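Local coordinates for protein histone-lysine N-methyltransferase, H3 lysine-9 specific SUVH6 (Arabidopsis thaliana, PDB 6A5K) that probably methylates histone H3 using S-adenosylmethionine as methyl donor, and combines this SET-domain activity with an SRA domain of the kind that binds methylated DNA, at residues 21-24 and 25-28. The protein carries 1 engineered substitution. Numbering follows the deposited sequence.
Sequences CRKI and LQED
Lys23 NZ donates a hydrogen bond of 2.9 Å to the amide oxygen OE1 of Gln26, three residues further along the helix. The ammonium meets that oxygen in the carbonyl plane, at a C=O...N angle of 147°. The two side chains run side by side, and two bends bring the lysine round: after leaving anti to the backbone N, its chain turns at chi2 (64°) and again at chi3 (58°). The same folding lays CD of Lys23 3.3 Å from OE1 of Gln26, so methylene groups as well as the ammonium border the oxygen. Gln26 itself reaches out extended, with CG anti to its backbone N. A methionine in place of Lys23 would probably leave OE1 of Gln26 without this donor and the amide less firmly fixed at that end.

Beside this pair, CG of Glu27 packs 3.2 Å from the backbone oxygen of Lys23, while its carboxylate makes no charged contact with the lysine: NZ of Lys23 and OE1 of Glu27 stay 6.4 Å apart. All eight residues belong to the alpha-helix 5-29, whose i to i+4 backbone bonds are seen in Leu25 N to Cys21 O, 2.9 Å, and Asp28 N to Ile24 O, 3.0 Å. On another side of the helix, CD2 of Leu25 approaches the Arg22 guanidinium obliquely, 4.3 Å from NH1.

Further out, NE2 of Gln26 donates to the backbone oxygen of Ile314, while the Arg22 guanidinium hydrogen-bonds Asn317 and forms a salt bridge with Asp319, tying this helix to the pre-SET region. Cys21 and Ile24 pack against helix 44-54, and the Asp28 carboxylate forms a salt bridge with Arg36 and accepts hydrogen bonds from the backbone N-H groups of Arg37 and Lys38.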
ATOM      1  N   CYS A  21      -7.161  12.999   1.623  1.00 14.23           N
ATOM      2  CA  CYS A  21      -7.935  12.722   0.408  1.00 15.31           C
ATOM      3  C   CYS A  21      -9.193  11.897   0.698  1.00 19.59           C
ATOM      4  O   CYS A  21     -10.309  12.257   0.292  1.00 20.70           O
ATOM      5  CB  CYS A  21      -7.092  11.967  -0.626  1.00 17.97           C
ATOM      6  SG  CYS A  21      -5.831  12.940  -1.473  1.00 18.28           S
ATOM      7  N   ARG A  22      -9.008  10.781   1.396  1.00 16.35           N
ATOM      8  CA  ARG A  22     -10.111   9.850   1.593  1.00 16.57           C
ATOM      9  C   ARG A  22     -11.090  10.338   2.660  1.00 16.84           C
ATOM     10  O   ARG A  22     -12.256   9.939   2.660  1.00 17.30           O
ATOM     11  CB  ARG A  22      -9.568   8.461   1.929  1.00 21.62           C
ATOM     12  CG  ARG A  22      -8.864   7.825   0.721  1.00 22.83           C
ATOM     13  CD  ARG A  22      -8.753   6.307   0.814  1.00 25.32           C
ATOM     14  NE  ARG A  22      -8.382   5.720  -0.473  1.00 20.60           N
ATOM     15  CZ  ARG A  22      -9.252   5.379  -1.420  1.00 23.72           C
ATOM     16  NH1 ARG A  22     -10.552   5.567  -1.229  1.00 16.87           N
ATOM     17  NH2 ARG A  22      -8.825   4.852  -2.562  1.00 23.70           N
ATOM     18  N   LYS A  23     -10.639  11.213   3.552  1.00 15.21           N
ATOM     19  CA  LYS A  23     -11.571  11.828   4.498  1.00 20.05           C
ATOM     20  C   LYS A  23     -12.452  12.868   3.791  1.00 21.88           C
ATOM     21  O   LYS A  23     -13.658  12.975   4.056  1.00 22.64           O
ATOM     22  CB  LYS A  23     -10.820  12.461   5.671  1.00 26.46           C
ATOM     23  CG  LYS A  23     -11.721  13.213   6.649  1.00 36.29           C
ATOM     24  CD  LYS A  23     -12.705  12.287   7.358  1.00 40.89           C
ATOM     25  CE  LYS A  23     -11.992  11.185   8.127  1.00 40.24           C
ATOM     26  NZ  LYS A  23     -12.915  10.478   9.062  1.00 40.49           N
ATOM     27  N   ILE A  24     -11.853  13.636   2.886  1.00 22.14           N
ATOM     28  CA  ILE A  24     -12.628  14.583   2.088  1.00 23.01           C
ATOM     29  C   ILE A  24     -13.652  13.822   1.240  1.00 21.96           C
ATOM     30  O   ILE A  24     -14.832  14.207   1.150  1.00 22.27           O
ATOM     31  CB  ILE A  24     -11.728  15.440   1.177  1.00 22.54           C
ATOM     32  CG1 ILE A  24     -10.812  16.331   2.015  1.00 25.72           C
ATOM     33  CG2 ILE A  24     -12.568  16.299   0.235  1.00 22.99           C
ATOM     34  CD1 ILE A  24      -9.766  17.065   1.192  1.00 24.01           C
ATOM     35  N   LEU A  25     -13.199  12.726   0.639  1.00 19.24           N
ATOM     36  CA  LEU A  25     -14.083  11.901  -0.177  1.00 20.29           C
ATOM     37  C   LEU A  25     -15.201  11.298   0.668  1.00 20.51           C
ATOM     38  O   LEU A  25     -16.345  11.223   0.230  1.00 21.89           O
ATOM     39  CB  LEU A  25     -13.291  10.799  -0.884  1.00 23.86           C
ATOM     40  CG  LEU A  25     -14.078   9.892  -1.835  1.00 24.25           C
ATOM     41  CD1 LEU A  25     -14.619  10.690  -3.014  1.00 22.51           C
ATOM     42  CD2 LEU A  25     -13.202   8.755  -2.327  1.00 24.15           C
ATOM     43  N   GLN A  26     -14.868  10.872   1.882  1.00 19.17           N
ATOM     44  CA  GLN A  26     -15.857  10.309   2.793  1.00 22.68           C
ATOM     45  C   GLN A  26     -16.933  11.343   3.102  1.00 21.45           C
ATOM     46  O   GLN A  26     -18.121  11.025   3.158  1.00 22.69           O
ATOM     47  CB  GLN A  26     -15.194   9.826   4.090  1.00 18.64           C
ATOM     48  CG  GLN A  26     -16.139   9.122   5.060  1.00 19.66           C
ATOM     49  CD  GLN A  26     -15.502   8.897   6.424  1.00 25.73           C
ATOM     50  OE1 GLN A  26     -14.846   9.788   6.964  1.00 26.49           O
ATOM     51  NE2 GLN A  26     -15.684   7.701   6.981  1.00 18.16           N
ATOM     52  N   GLU A  27     -16.504  12.586   3.300  1.00 21.65           N
ATOM     53  CA  GLU A  27     -17.438  13.661   3.610  1.00 25.36           C
ATOM     54  C   GLU A  27     -18.330  13.986   2.414  1.00 27.58           C
ATOM     55  O   GLU A  27     -19.512  14.313   2.586  1.00 27.09           O
ATOM     56  CB  GLU A  27     -16.679  14.901   4.078  1.00 31.80           C
ATOM     57  CG  GLU A  27     -15.958  14.680   5.402  1.00 47.93           C
ATOM     58  CD  GLU A  27     -15.080  15.846   5.807  1.00 62.70           C
ATOM     59  OE1 GLU A  27     -15.028  16.159   7.017  1.00 65.59           O
ATOM     60  OE2 GLU A  27     -14.438  16.445   4.918  1.00 67.69           O
ATOM     61  N   ASP A  28     -17.784  13.881   1.203  1.00 25.79           N
ATOM     62  CA  ASP A  28     -18.615  14.070   0.016  1.00 26.78           C
ATOM     63  C   ASP A  28     -19.609  12.917  -0.168  1.00 30.10           C
ATOM     64  O   ASP A  28     -20.771  13.134  -0.520  1.00 30.74           O
ATOM     65  CB  ASP A  28     -17.757  14.210  -1.239  1.00 26.23           C
ATOM     66  CG  ASP A  28     -18.517  14.846  -2.390  1.00 31.51           C
ATOM     67  OD1 ASP A  28     -19.019  15.978  -2.213  1.00 32.45           O
ATOM     68  OD2 ASP A  28     -18.632  14.207  -3.459  1.00 34.68           O
TER